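Local structure of ABC transporter substrate-binding protein (Vibrio cholerae, 3LKV) at residues K7-A12 and N69-V74; I16-A21 and Y48-G53; G28-L33 and K42-D47. The protein probably serves as the substrate-binding protein of an ABC transporter, with a pocket that holds phenylalanine, and also binds zinc. All blocks are in the same frame, centred on the assembly; numbering follows the deposited sequence.

Interaction 1 of 3, residues K7-A12 and N69-V74; sequences KTAKVA and NPDVLV
Lys10 O accepts two backbone N-H groups in succession. Asp71 N reaches it at 2.8 Å through a bent bond (133° at the hydrogen), while Val72 N donates to the same oxygen, Lys10 O, at 3.2 Å. The same residue is also gripped at its amide: Lys10 N donates to Asp71 OD2 at 2.7 Å, and OD2 accepts with its anti lone pair. Asp71 manages this because its CG sits beside its own backbone N (chi1 -61°), which turns the carboxylate back toward Lys10. From here the chains run on as parallel strands, Ala12 N donating to Val72 O at 3.0 Å and Val74 N to Ala12 O at 2.8 Å. Strands 9-15 and 72-76 are neighbours inside the parallel sheet of one lobe, whose 2-1-3 strand order is that of the Rossmann-like domains of periplasmic binding proteins. On the sheet face of Val11 and Val72, Val11 CG1 touches Val74 CG2 at 3.9 Å, and helix 243-258 packs on both Val72 and Val74. On the face of Ala12 and Leu73, Ala12 CB fits against Leu73 CD2 and Pro70 CB, 4.0 Å from each, and Phe65 of helix 55-66 packs on Ala12 and Leu73. The chain of Lys10 passes Pro70 with its CG, then leads away to hydrogen-bond through NZ to Glu45 and Asp47, both zinc ligands.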
loop_
_atom_site.group_PDB
_atom_site.type_symbol
_atom_site.label_atom_id
_atom_site.label_comp_id
_atom_site.label_asym_id
_atom_site.label_seq_id
_atom_site.Cartn_x
_atom_site.Cartn_y
_atom_site.Cartn_z
ATOM N N LYS A 7 -18.642 -8.329 -8.861
ATOM C CA LYS A 7 -18.939 -6.986 -8.231
ATOM C C LYS A 7 -17.674 -6.258 -7.691
ATOM O O LYS A 7 -17.636 -5.048 -7.704
ATOM C CB LYS A 7 -19.990 -7.110 -7.110
ATOM C CG LYS A 7 -20.508 -5.726 -6.638
ATOM C CD LYS A 7 -21.167 -5.763 -5.294
ATOM C CE LYS A 7 -21.031 -4.369 -4.668
ATOM N NZ LYS A 7 -21.911 -4.254 -3.464
ATOM N N THR A 8 -16.676 -6.988 -7.197
ATOM C CA THR A 8 -15.354 -6.405 -6.971
ATOM C C THR A 8 -14.608 -6.306 -8.316
ATOM O O THR A 8 -14.451 -7.305 -8.999
ATOM C CB THR A 8 -14.519 -7.286 -5.984
ATOM O OG1 THR A 8 -15.161 -7.264 -4.714
ATOM C CG2 THR A 8 -13.050 -6.789 -5.798
ATOM N N ALA A 9 -14.128 -5.139 -8.695
ATOM C CA ALA A 9 -13.299 -5.044 -9.883
ATOM C C ALA A 9 -11.916 -5.626 -9.583
ATOM O O ALA A 9 -11.312 -5.341 -8.521
ATOM C CB ALA A 9 -13.160 -3.618 -10.299
ATOM N N LYS A 10 -11.403 -6.405 -10.509
ATOM C CA LYS A 10 -10.074 -6.976 -10.361
ATOM C C LYS A 10 -9.157 -6.436 -11.443
ATOM O O LYS A 10 -9.361 -6.672 -12.609
ATOM C CB LYS A 10 -10.139 -8.489 -10.415
ATOM C CG LYS A 10 -8.812 -9.214 -10.053
ATOM C CD LYS A 10 -9.098 -10.741 -9.660
ATOM C CE LYS A 10 -7.914 -11.721 -9.970
ATOM N NZ LYS A 10 -6.893 -11.933 -8.874
ATOM N N VAL A 11 -8.175 -5.669 -11.012
ATOM C CA VAL A 11 -7.224 -4.995 -11.876
ATOM C C VAL A 11 -5.837 -5.538 -11.522
ATOM O O VAL A 11 -5.417 -5.447 -10.364
ATOM C CB VAL A 11 -7.314 -3.492 -11.683
ATOM C CG1 VAL A 11 -6.247 -2.747 -12.522
ATOM C CG2 VAL A 11 -8.777 -3.025 -12.059
ATOM N N ALA A 12 -5.135 -6.069 -12.530
ATOM C CA ALA A 12 -3.834 -6.669 -12.338
ATOM C C ALA A 12 -2.800 -5.870 -13.124
ATOM O O ALA A 12 -2.956 -5.691 -14.329
ATOM C CB ALA A 12 -3.865 -8.152 -12.807
ATOM N N ASN A 69 -7.973 -14.631 -14.212
ATOM C CA ASN A 69 -9.143 -13.929 -14.729
ATOM C C ASN A 69 -9.445 -12.526 -14.128
ATOM O O ASN A 69 -10.449 -12.301 -13.482
ATOM C CB ASN A 69 -10.329 -14.864 -14.614
ATOM C CG ASN A 69 -9.978 -16.270 -15.143
ATOM O OD1 ASN A 69 -9.528 -16.424 -16.284
ATOM N ND2 ASN A 69 -10.094 -17.278 -14.282
ATOM N N PRO A 70 -8.532 -11.585 -14.305
ATOM C CA PRO A 70 -8.838 -10.238 -13.846
ATOM C C PRO A 70 -9.782 -9.576 -14.842
ATOM O O PRO A 70 -9.863 -10.021 -15.971
ATOM C CB PRO A 70 -7.484 -9.548 -13.865
ATOM C CG PRO A 70 -6.770 -10.230 -15.046
ATOM C CD PRO A 70 -7.251 -11.667 -15.002
ATOM N N ASP A 71 -10.450 -8.510 -14.437
ATOM C CA ASP A 71 -11.335 -7.746 -15.334
ATOM C C ASP A 71 -10.487 -6.926 -16.300
ATOM O O ASP A 71 -10.853 -6.730 -17.479
ATOM C CB ASP A 71 -12.259 -6.846 -14.523
ATOM C CG ASP A 71 -13.173 -7.640 -13.556
ATOM O OD1 ASP A 71 -14.037 -8.369 -14.060
ATOM O OD2 ASP A 71 -13.053 -7.579 -12.295
ATOM N N VAL A 72 -9.366 -6.394 -15.818
ATOM C CA VAL A 72 -8.529 -5.561 -16.662
ATOM C C VAL A 72 -7.074 -5.783 -16.309
ATOM O O VAL A 72 -6.719 -5.888 -15.117
ATOM C CB VAL A 72 -8.849 -4.007 -16.526
ATOM C CG1 VAL A 72 -7.963 -3.212 -17.464
ATOM C CG2 VAL A 72 -10.321 -3.731 -16.846
ATOM N N LEU A 73 -6.254 -5.886 -17.342
ATOM C CA LEU A 73 -4.812 -6.017 -17.166
ATOM C C LEU A 73 -4.173 -4.682 -17.523
ATOM O O LEU A 73 -4.599 -4.051 -18.487
ATOM C CB LEU A 73 -4.253 -7.108 -18.052
ATOM C CG LEU A 73 -4.648 -8.538 -17.743
ATOM C CD1 LEU A 73 -4.582 -9.364 -19.064
ATOM C CD2 LEU A 73 -3.704 -9.111 -16.682
ATOM N N VAL A 74 -3.217 -4.233 -16.724
ATOM C CA VAL A 74 -2.553 -2.963 -16.967
ATOM C C VAL A 74 -1.069 -3.258 -17.153
ATOM O O VAL A 74 -0.437 -3.921 -16.283
ATOM C CB VAL A 74 -2.745 -1.960 -15.804
ATOM C CG1 VAL A 74 -1.885 -0.722 -16.057
ATOM C CG2 VAL A 74 -4.240 -1.569 -15.649
#

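Interaction 2 of 3, residues I16-A21 and Y48-G53; sequences IVEHPA and YKTAQG. With PHE (phenylalanine), chain B.
The Tyr48 ring and the Glu18 carboxylate lie nearly coplanar, 13° apart, with Glu18 OE2 at the ring's edge and Arg26 making a cation-pi contact with the ring. Tyr48 OH donates to Glu18 OE2 at 2.6 Å, the acceptor using its anti lone pair. Glu18 gets there by an extended chain that crosses the Thr50 side chain at about a right angle, and Thr50 CG2 lies 3.7 Å from Glu18 OE2. Both segments belong to the beta-alpha-beta unit of strand 9-15, helix 20-35 and strand 44-50: one loop leads into the helix, the other leaves the second strand. Thr50 OG1, anti to its own N (chi1 166°), closes an ST turn by accepting Gln52 N at 3.0 Å. A water accepts from Glu18 N and also hydrogen-bonds to Thr50 OG1. Past the turn, Gly53 N donates to Ile16 O at 2.7 Å, and Gly53 N also packs against Val17 CB and CG2. Ile16 CD1 meets Ala51 CB at 4.0 Å. Farther along, His19, the N-cap of helix 20-35, brings CE1 to 3.5 Å from CE1 of the bound phenylalanine, while its NE2 hydrogen-bonds to Asn203.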
loop_
_atom_site.group_PDB
_atom_site.type_symbol
_atom_site.label_atom_id
_atom_site.label_comp_id
_atom_site.label_asym_id
_atom_site.label_seq_id
_atom_site.Cartn_x
_atom_site.Cartn_y
_atom_site.Cartn_z
ATOM N N ILE A 16 7.603 -3.486 -15.608
ATOM C CA ILE A 16 8.859 -4.144 -15.939
ATOM C C ILE A 16 9.868 -4.109 -14.778
ATOM O O ILE A 16 10.613 -5.084 -14.534
ATOM C CB ILE A 16 9.430 -3.598 -17.284
ATOM C CG1 ILE A 16 10.685 -4.340 -17.715
ATOM C CG2 ILE A 16 9.658 -2.073 -17.226
ATOM C CD1 ILE A 16 10.550 -5.862 -17.925
ATOM N N VAL A 17 9.923 -2.974 -14.085
ATOM C CA VAL A 17 10.882 -2.780 -13.008
ATOM C C VAL A 17 10.385 -1.621 -12.175
ATOM O O VAL A 17 9.610 -0.775 -12.652
ATOM C CB VAL A 17 12.339 -2.545 -13.548
ATOM C CG1 VAL A 17 12.504 -1.137 -14.112
ATOM C CG2 VAL A 17 13.403 -2.780 -12.421
ATOM N N GLU A 18 10.789 -1.580 -10.906
ATOM C CA GLU A 18 10.543 -0.372 -10.060
ATOM C C GLU A 18 11.602 0.687 -10.315
ATOM O O GLU A 18 12.730 0.521 -9.946
ATOM C CB GLU A 18 10.500 -0.771 -8.580
ATOM C CG GLU A 18 9.291 -1.699 -8.396
ATOM C CD GLU A 18 9.076 -2.267 -7.001
ATOM O OE1 GLU A 18 9.932 -2.111 -6.124
ATOM O OE2 GLU A 18 7.999 -2.892 -6.791
ATOM N N HIS A 19 11.242 1.724 -11.068
ATOM C CA HIS A 19 11.990 2.974 -11.073
ATOM C C HIS A 19 10.998 4.115 -10.899
ATOM O O HIS A 19 9.810 3.927 -11.122
ATOM C CB HIS A 19 12.918 3.120 -12.310
ATOM C CG HIS A 19 12.240 3.159 -13.652
ATOM N ND1 HIS A 19 11.676 4.302 -14.168
ATOM C CD2 HIS A 19 12.153 2.232 -14.635
ATOM C CE1 HIS A 19 11.222 4.062 -15.388
ATOM N NE2 HIS A 19 11.502 2.814 -15.699
ATOM N N PRO A 20 11.471 5.282 -10.429
ATOM C CA PRO A 20 10.495 6.265 -9.953
ATOM C C PRO A 20 9.391 6.657 -10.927
ATOM O O PRO A 20 8.244 6.775 -10.498
ATOM C CB PRO A 20 11.375 7.481 -9.598
ATOM C CG PRO A 20 12.697 6.875 -9.100
ATOM C CD PRO A 20 12.846 5.565 -9.930
ATOM N N ALA A 21 9.694 6.819 -12.226
ATOM C CA ALA A 21 8.629 7.190 -13.175
ATOM C C ALA A 21 7.505 6.147 -13.206
ATOM O O ALA A 21 6.295 6.477 -13.247
ATOM C CB ALA A 21 9.144 7.429 -14.569
ATOM N N TYR A 48 -0.459 -6.453 -8.234
ATOM C CA TYR A 48 0.698 -5.778 -8.730
ATOM C C TYR A 48 1.882 -6.765 -8.719
ATOM O O TYR A 48 2.131 -7.447 -7.740
ATOM C CB TYR A 48 0.983 -4.594 -7.804
ATOM C CG TYR A 48 2.352 -4.096 -8.008
ATOM C CD1 TYR A 48 2.747 -3.637 -9.270
ATOM C CD2 TYR A 48 3.308 -4.185 -7.000
ATOM C CE1 TYR A 48 4.054 -3.231 -9.509
ATOM C CE2 TYR A 48 4.631 -3.781 -7.234
ATOM C CZ TYR A 48 4.982 -3.322 -8.493
ATOM O OH TYR A 48 6.279 -2.889 -8.723
ATOM N N LYS A 49 2.630 -6.827 -9.807
ATOM C CA LYS A 49 3.868 -7.602 -9.866
ATOM C C LYS A 49 4.921 -6.811 -10.656
ATOM O O LYS A 49 4.594 -6.218 -11.711
ATOM C CB LYS A 49 3.641 -8.950 -10.545
ATOM C CG LYS A 49 2.916 -10.083 -9.731
ATOM C CD LYS A 49 3.665 -10.469 -8.416
ATOM C CE LYS A 49 3.117 -11.792 -7.709
ATOM N NZ LYS A 49 3.345 -12.969 -8.643
ATOM N N THR A 50 6.178 -6.836 -10.173
ATOM C CA THR A 50 7.263 -6.272 -10.922
ATOM C C THR A 50 8.073 -7.426 -11.501
ATOM O O THR A 50 8.273 -8.436 -10.839
ATOM C CB THR A 50 8.179 -5.335 -10.119
ATOM O OG1 THR A 50 9.376 -5.126 -10.902
ATOM C CG2 THR A 50 8.578 -5.943 -8.745
ATOM N N ALA A 51 8.530 -7.249 -12.743
ATOM C CA ALA A 51 9.360 -8.217 -13.402
ATOM C C ALA A 51 10.820 -8.071 -13.033
ATOM O O ALA A 51 11.659 -8.808 -13.528
ATOM C CB ALA A 51 9.180 -8.182 -14.921
ATOM N N GLN A 52 11.144 -7.131 -12.175
ATOM C CA GLN A 52 12.529 -6.910 -11.744
ATOM C C GLN A 52 13.496 -6.781 -12.921
ATOM O O GLN A 52 14.580 -7.259 -12.880
ATOM C CB GLN A 52 12.978 -8.009 -10.760
ATOM C CG GLN A 52 11.978 -8.231 -9.632
ATOM C CD GLN A 52 12.412 -9.319 -8.650
ATOM O OE1 GLN A 52 11.811 -10.374 -8.573
ATOM N NE2 GLN A 52 13.473 -9.060 -7.915
ATOM N N GLY A 53 13.064 -6.143 -13.980
ATOM C CA GLY A 53 13.916 -5.877 -15.122
ATOM C C GLY A 53 14.077 -7.105 -16.034
ATOM O O GLY A 53 14.727 -6.999 -17.065
HETATM N N PHE B . 8.153 4.778 -21.912
HETATM C CA PHE B . 8.976 3.643 -21.332
HETATM C C PHE B . 8.543 2.317 -22.015
HETATM O O PHE B . 7.928 2.409 -23.118
HETATM C CB PHE B . 8.883 3.587 -19.801
HETATM C CG PHE B . 9.727 4.652 -19.105
HETATM C CD1 PHE B . 11.129 4.541 -19.074
HETATM C CD2 PHE B . 9.145 5.753 -18.517
HETATM C CE1 PHE B . 11.895 5.497 -18.488
HETATM C CE2 PHE B . 9.904 6.711 -17.916
HETATM C CZ PHE B . 11.280 6.614 -17.894
HETATM O OXT PHE B . 8.799 1.182 -21.556
HETATM O O HOH W 1 11.869 -4.139 -9.416
#

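Interaction 3 of 3, residues G28-L33 and K42-D47. With ZN (zinc ion), chain C.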
loop_
_atom_site.group_PDB
_atom_site.type_symbol
_atom_site.label_atom_id
_atom_site.label_comp_id
_atom_site.label_asym_id
_atom_site.label_seq_id
_atom_site.Cartn_x
_atom_site.Cartn_y
_atom_site.Cartn_z
ATOM N N GLY A 28 -0.450 6.930 -9.432
ATOM C CA GLY A 28 -1.457 7.715 -10.135
ATOM C C GLY A 28 -2.673 6.906 -10.565
ATOM O O GLY A 28 -3.821 7.362 -10.451
ATOM N N LEU A 29 -2.417 5.697 -11.030
ATOM C CA LEU A 29 -3.480 4.818 -11.413
ATOM C C LEU A 29 -4.386 4.465 -10.215
ATOM O O LEU A 29 -5.620 4.489 -10.314
ATOM C CB LEU A 29 -2.891 3.561 -12.027
ATOM C CG LEU A 29 -3.904 2.430 -12.246
ATOM C CD1 LEU A 29 -5.042 2.873 -13.159
ATOM C CD2 LEU A 29 -3.163 1.210 -12.839
ATOM N N LEU A 30 -3.733 4.072 -9.120
ATOM C CA LEU A 30 -4.400 3.751 -7.908
ATOM C C LEU A 30 -5.274 4.926 -7.388
ATOM O O LEU A 30 -6.428 4.718 -7.046
ATOM C CB LEU A 30 -3.371 3.328 -6.853
ATOM C CG LEU A 30 -3.917 2.802 -5.510
ATOM C CD1 LEU A 30 -4.702 1.451 -5.779
ATOM C CD2 LEU A 30 -2.780 2.627 -4.438
ATOM N N ASP A 31 -4.722 6.137 -7.345
ATOM C CA ASP A 31 -5.460 7.319 -6.852
ATOM C C ASP A 31 -6.573 7.701 -7.821
ATOM O O ASP A 31 -7.669 8.061 -7.409
ATOM C CB ASP A 31 -4.528 8.515 -6.648
ATOM C CG ASP A 31 -3.414 8.249 -5.596
ATOM O OD1 ASP A 31 -3.498 7.239 -4.861
ATOM O OD2 ASP A 31 -2.463 9.072 -5.521
ATOM N N GLY A 32 -6.316 7.572 -9.116
ATOM C CA GLY A 32 -7.347 7.876 -10.096
ATOM C C GLY A 32 -8.505 6.887 -10.005
ATOM O O GLY A 32 -9.672 7.276 -10.146
ATOM N N LEU A 33 -8.196 5.616 -9.755
ATOM C CA LEU A 33 -9.277 4.608 -9.579
ATOM C C LEU A 33 -10.111 4.941 -8.331
ATOM O O LEU A 33 -11.329 4.938 -8.377
ATOM C CB LEU A 33 -8.710 3.205 -9.479
ATOM C CG LEU A 33 -8.282 2.617 -10.824
ATOM C CD1 LEU A 33 -7.569 1.331 -10.608
ATOM C CD2 LEU A 33 -9.542 2.438 -11.710
ATOM N N LYS A 42 -12.544 -2.359 -0.599
ATOM C CA LYS A 42 -14.016 -2.300 -0.698
ATOM C C LYS A 42 -14.392 -3.009 -1.960
ATOM O O LYS A 42 -14.800 -4.129 -1.902
ATOM C CB LYS A 42 -14.523 -0.845 -0.653
ATOM C CG LYS A 42 -13.991 -0.135 0.589
ATOM C CD LYS A 42 -14.688 1.168 0.916
ATOM C CE LYS A 42 -14.379 1.635 2.394
ATOM N NZ LYS A 42 -12.935 1.843 2.684
ATOM N N ASN A 43 -14.223 -2.394 -3.119
ATOM C CA ASN A 43 -14.713 -2.972 -4.343
ATOM C C ASN A 43 -13.603 -3.081 -5.373
ATOM O O ASN A 43 -13.880 -3.272 -6.546
ATOM C CB ASN A 43 -15.850 -2.103 -4.900
ATOM C CG ASN A 43 -15.388 -0.681 -5.268
ATOM O OD1 ASN A 43 -14.383 -0.189 -4.771
ATOM N ND2 ASN A 43 -16.146 -0.021 -6.111
ATOM N N LEU A 44 -12.351 -2.954 -4.963
ATOM C CA LEU A 44 -11.241 -3.008 -5.917
ATOM C C LEU A 44 -10.203 -3.945 -5.346
ATOM O O LEU A 44 -9.802 -3.759 -4.213
ATOM C CB LEU A 44 -10.592 -1.618 -6.127
ATOM C CG LEU A 44 -9.310 -1.618 -6.955
ATOM C CD1 LEU A 44 -9.535 -2.048 -8.398
ATOM C CD2 LEU A 44 -8.632 -0.203 -6.891
ATOM N N GLU A 45 -9.805 -4.942 -6.125
ATOM C CA GLU A 45 -8.661 -5.802 -5.838
ATOM C C GLU A 45 -7.624 -5.336 -6.884
ATOM O O GLU A 45 -7.835 -5.458 -8.088
ATOM C CB GLU A 45 -9.005 -7.293 -6.016
ATOM C CG GLU A 45 -7.793 -8.261 -5.854
ATOM C CD GLU A 45 -8.116 -9.734 -6.233
ATOM O OE1 GLU A 45 -9.286 -10.029 -6.485
ATOM O OE2 GLU A 45 -7.205 -10.620 -6.244
ATOM N N PHE A 46 -6.518 -4.813 -6.398
ATOM C CA PHE A 46 -5.497 -4.201 -7.241
ATOM C C PHE A 46 -4.243 -5.061 -7.001
ATOM O O PHE A 46 -3.600 -4.947 -5.996
ATOM C CB PHE A 46 -5.323 -2.767 -6.751
ATOM C CG PHE A 46 -4.391 -1.945 -7.527
ATOM C CD1 PHE A 46 -4.819 -1.222 -8.610
ATOM C CD2 PHE A 46 -3.063 -1.813 -7.122
ATOM C CE1 PHE A 46 -3.951 -0.376 -9.301
ATOM C CE2 PHE A 46 -2.181 -0.969 -7.819
ATOM C CZ PHE A 46 -2.625 -0.248 -8.888
ATOM N N ASP A 47 -3.953 -5.957 -7.897
ATOM C CA ASP A 47 -2.778 -6.820 -7.760
ATOM C C ASP A 47 -1.685 -6.223 -8.637
ATOM O O ASP A 47 -1.958 -5.647 -9.679
ATOM C CB ASP A 47 -3.100 -8.216 -8.284
ATOM C CG ASP A 47 -4.098 -8.958 -7.408
ATOM O OD1 ASP A 47 -4.052 -8.768 -6.192
ATOM O OD2 ASP A 47 -4.904 -9.762 -7.922
HETATM ZN ZN ZN C . -5.274 -10.241 -5.850
#
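Phe46 leaves strand 44-50 with CB directed at helix 28-33, and its CG is the first ring atom to meet the helix, 3.8 Å from Leu30 CD1. Strand and helix are the second strand and the connecting helix of a beta-alpha-beta crossover that begins with strand 9-15, and here their short axes run antiparallel, 176° apart. With CG anti to the backbone N (chi1 -176°), the Phe46 ring is held straight out into the layer between sheet and helix. Leu30 CD1 sits over one face of that ring as a CH-pi contact, 3.7 Å from the centroid and only 6° off the ring normal, so the six Phe46 ring carbons are about equally far from this methyl. Farther out, Phe46 CE1 has Leu29 CD2 at the ring edge, 4.0 Å away. At the tip, Phe46 CZ approaches Leu30 CB at 4.2 Å. Leu33 CD1 comes to the ring obliquely and also touches Leu44 CD2 at 4.2 Å, the two leucines crossing at about a right angle. Helix 243-258 packs on Leu29 and Leu33, and Val13 of strand 9-15 on Leu29 and Phe46, which completes an apolar layer with no hydrogen bond between the two segments. Glu45 and Asp47, the neighbours of Phe46 in the strand, instead bind a zinc ion away from the helix. The zinc also binds Glu45 and Asp47 of the second subunit, so it joins the two copies. Glu45 OE2 coordinates the zinc at 2.0 Å; Asp47 takes it with both carboxylate oxygens, OD1 at 1.9 Å and OD2 at 2.2 Å.

All three contacts are built on the parallel sheet of one lobe. Interactions 1 and 3, with centres about 10 Å apart, meet where strand 9-15 pairs with the edge strand 44-50: Ala9 O and Glu45 N, 2.9 Å apart, probably hydrogen-bond. Lys10 brings its side chain to about 4 Å (nearest atoms) from the zinc bound by Glu45 and Asp47 of segment 42-47. Interaction 2 lies at the C-terminal ends of these strands, joining the loop after strand 9-15 to the end of strand 44-50; its centre is about 19 Å from that of interaction 1 and 17 Å from that of interaction 3, and it is the one that reaches the phenylalanine pocket. Val74 and Leu29 remain about 12 and 14 Å from that ligand, measured from their side chains.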